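Local coordinates for protein cytochrome c7 (Geobacter sulfurreducens, PDB 3H34) that probably carries electrons in Fe(III) respiration as a small cytochrome holding several covalently attached hemes, at residues K51-H54 against E55-A59. Numbering follows the deposited sequence.
With HEM (protoporphyrin IX containing Fe), chain C.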
# COMPACT_ATOMS: atom_id res chain seq x y z
N LYS A 51 5.52 -2.67 1.34
CA LYS A 51 6.45 -3.79 1.29
C LYS A 51 6.82 -4.27 2.69
O LYS A 51 6.91 -5.47 2.95
CB LYS A 51 7.70 -3.38 0.51
CG LYS A 51 8.71 -4.49 0.24
CD LYS A 51 9.80 -3.98 -0.70
CE LYS A 51 10.88 -5.02 -0.97
NZ LYS A 51 11.69 -5.32 0.24
N GLY A 52 7.02 -3.32 3.60
CA GLY A 52 7.39 -3.66 4.97
C GLY A 52 6.40 -4.57 5.67
O GLY A 52 6.78 -5.58 6.26
N CYS A 53 5.12 -4.23 5.62
CA CYS A 53 4.12 -5.06 6.27
C CYS A 53 4.06 -6.45 5.65
O CYS A 53 3.97 -7.46 6.35
CB CYS A 53 2.74 -4.43 6.21
SG CYS A 53 1.46 -5.50 6.94
N HIS A 54 4.11 -6.49 4.32
CA HIS A 54 4.07 -7.77 3.61
C HIS A 54 5.23 -8.64 4.07
O HIS A 54 5.08 -9.85 4.23
CB HIS A 54 4.17 -7.53 2.10
CG HIS A 54 2.99 -6.83 1.52
ND1 HIS A 54 2.92 -6.37 0.22
CD2 HIS A 54 1.80 -6.50 2.09
CE1 HIS A 54 1.72 -5.81 0.05
NE2 HIS A 54 1.00 -5.86 1.15
N GLU A 55 6.39 -8.02 4.27
CA GLU A 55 7.57 -8.75 4.70
C GLU A 55 7.41 -9.35 6.10
O GLU A 55 7.69 -10.53 6.31
CB GLU A 55 8.80 -7.83 4.67
CG GLU A 55 10.11 -8.53 4.96
CD GLU A 55 10.36 -9.69 4.01
OE1 GLU A 55 10.33 -9.47 2.79
OE2 GLU A 55 10.59 -10.82 4.50
N VAL A 56 6.95 -8.54 7.05
CA VAL A 56 6.79 -9.01 8.42
C VAL A 56 5.68 -10.05 8.57
O VAL A 56 5.81 -10.99 9.36
CB VAL A 56 6.49 -7.84 9.39
CG1 VAL A 56 5.19 -7.17 9.02
CG2 VAL A 56 6.45 -8.35 10.82
N ARG A 57 4.60 -9.89 7.81
CA ARG A 57 3.49 -10.83 7.91
C ARG A 57 3.63 -12.07 7.03
O ARG A 57 2.94 -13.06 7.23
CB ARG A 57 2.17 -10.11 7.60
CG ARG A 57 1.86 -9.00 8.58
CD ARG A 57 0.39 -8.65 8.58
NE ARG A 57 0.11 -7.58 9.53
CZ ARG A 57 -1.10 -7.08 9.76
NH1 ARG A 57 -2.15 -7.56 9.11
NH2 ARG A 57 -1.26 -6.10 10.64
N GLY A 58 4.53 -12.01 6.06
CA GLY A 58 4.74 -13.15 5.18
C GLY A 58 3.61 -13.34 4.19
O GLY A 58 3.48 -14.41 3.59
N ALA A 59 2.80 -12.31 4.01
CA ALA A 59 1.68 -12.34 3.08
C ALA A 59 1.69 -11.02 2.32
O ALA A 59 2.07 -9.98 2.87
CB ALA A 59 0.36 -12.50 3.83
CHA HEM C . -1.96 -8.24 0.08
CHB HEM C . -0.55 -4.11 -2.06
CHC HEM C . -0.07 -2.11 2.34
CHD HEM C . -0.98 -6.38 4.44
C1A HEM C . -1.69 -7.26 -0.88
C2A HEM C . -1.77 -7.47 -2.32
C3A HEM C . -1.29 -6.35 -2.90
C4A HEM C . -1.00 -5.41 -1.85
CMA HEM C . -0.97 -6.13 -4.38
CAA HEM C . -2.33 -8.69 -3.06
CBA HEM C . -3.77 -8.99 -2.66
CGA HEM C . -4.71 -7.85 -2.99
O1A HEM C . -5.76 -7.74 -2.33
O2A HEM C . -4.39 -7.07 -3.91
C1B HEM C . -0.31 -3.19 -1.03
C2B HEM C . 0.09 -1.82 -1.23
C3B HEM C . 0.17 -1.25 -0.01
C4B HEM C . -0.16 -2.28 0.96
CMB HEM C . 0.38 -1.11 -2.56
CAB HEM C . 0.56 0.18 0.33
CBB HEM C . -0.27 1.27 -0.32
C1C HEM C . -0.23 -3.11 3.28
C2C HEM C . 0.00 -2.93 4.70
C3C HEM C . -0.23 -4.13 5.31
C4C HEM C . -0.61 -5.05 4.24
CMC HEM C . 0.50 -1.65 5.38
CAC HEM C . -0.07 -4.53 6.79
CBC HEM C . -0.25 -3.48 7.87
C1D HEM C . -1.35 -7.25 3.41
C2D HEM C . -1.73 -8.63 3.61
C3D HEM C . -2.00 -9.15 2.40
C4D HEM C . -1.80 -8.08 1.44
CMD HEM C . -1.84 -9.37 4.94
CAD HEM C . -2.45 -10.57 2.10
CBD HEM C . -3.96 -10.63 1.92
CGD HEM C . -4.43 -11.98 1.41
O1D HEM C . -4.10 -13.00 2.05
O2D HEM C . -5.12 -12.02 0.37
NA HEM C . -1.23 -5.98 -0.59
NB HEM C . -0.45 -3.48 0.33
NC HEM C . -0.57 -4.43 2.99
ND HEM C . -1.38 -6.92 2.06
FE HEM C . -0.91 -5.21 1.21
O HOH W 1 10.75 -7.04 1.94
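E55, V56 and R57 each give a backbone N-H to the carbonyl four residues back, at K51, G52 and C53, the regular i to i+4 pattern of an α-helix in its last turn; R57 N lies 2.9 Å from C53 O. The helix then unwinds. G58 takes positive phi (73°), a conformation glycine tolerates readily, and H54 O receives two weak hydrogen bonds, from G58 N and A59 N. The chain turns back so that A59 O sits 3.1 Å from H54 CA, a CH···O contact.

C53 and H54 close a CXXCH heme c motif. With SG anti to the backbone N (chi1 177°), C53 swings its sulfur off the helix to the porphyrin edge, forming the thioether SG to HEM CAC, 1.8 Å. H54 reaches the iron with NE2, 2.0 Å from HEM FE, while ND1 donates a hydrogen bond to P61 O, which fixes the ring's rotation and may strengthen its donation to the metal. R57 lays one guanidinium face over the thioether, CZ 4.0 Å from HEM CAC, and NH1 is hydrogen-bonded to F23 O. Exposed V56 packs tightly: chi1 63° puts CG1 between the backbone N and carbonyl carbon, 2.9 Å from C53 O. A water accepts from K51 NZ and donates to E55 OE1, bridging opposite charges 5.1 Å apart.

This C-terminal end of helix 43-57 thus flanks one heme face; H20, ending helix 17-20, supplies the other axial ligand, and the loop at P61 and T62 leads on to helix 64-67.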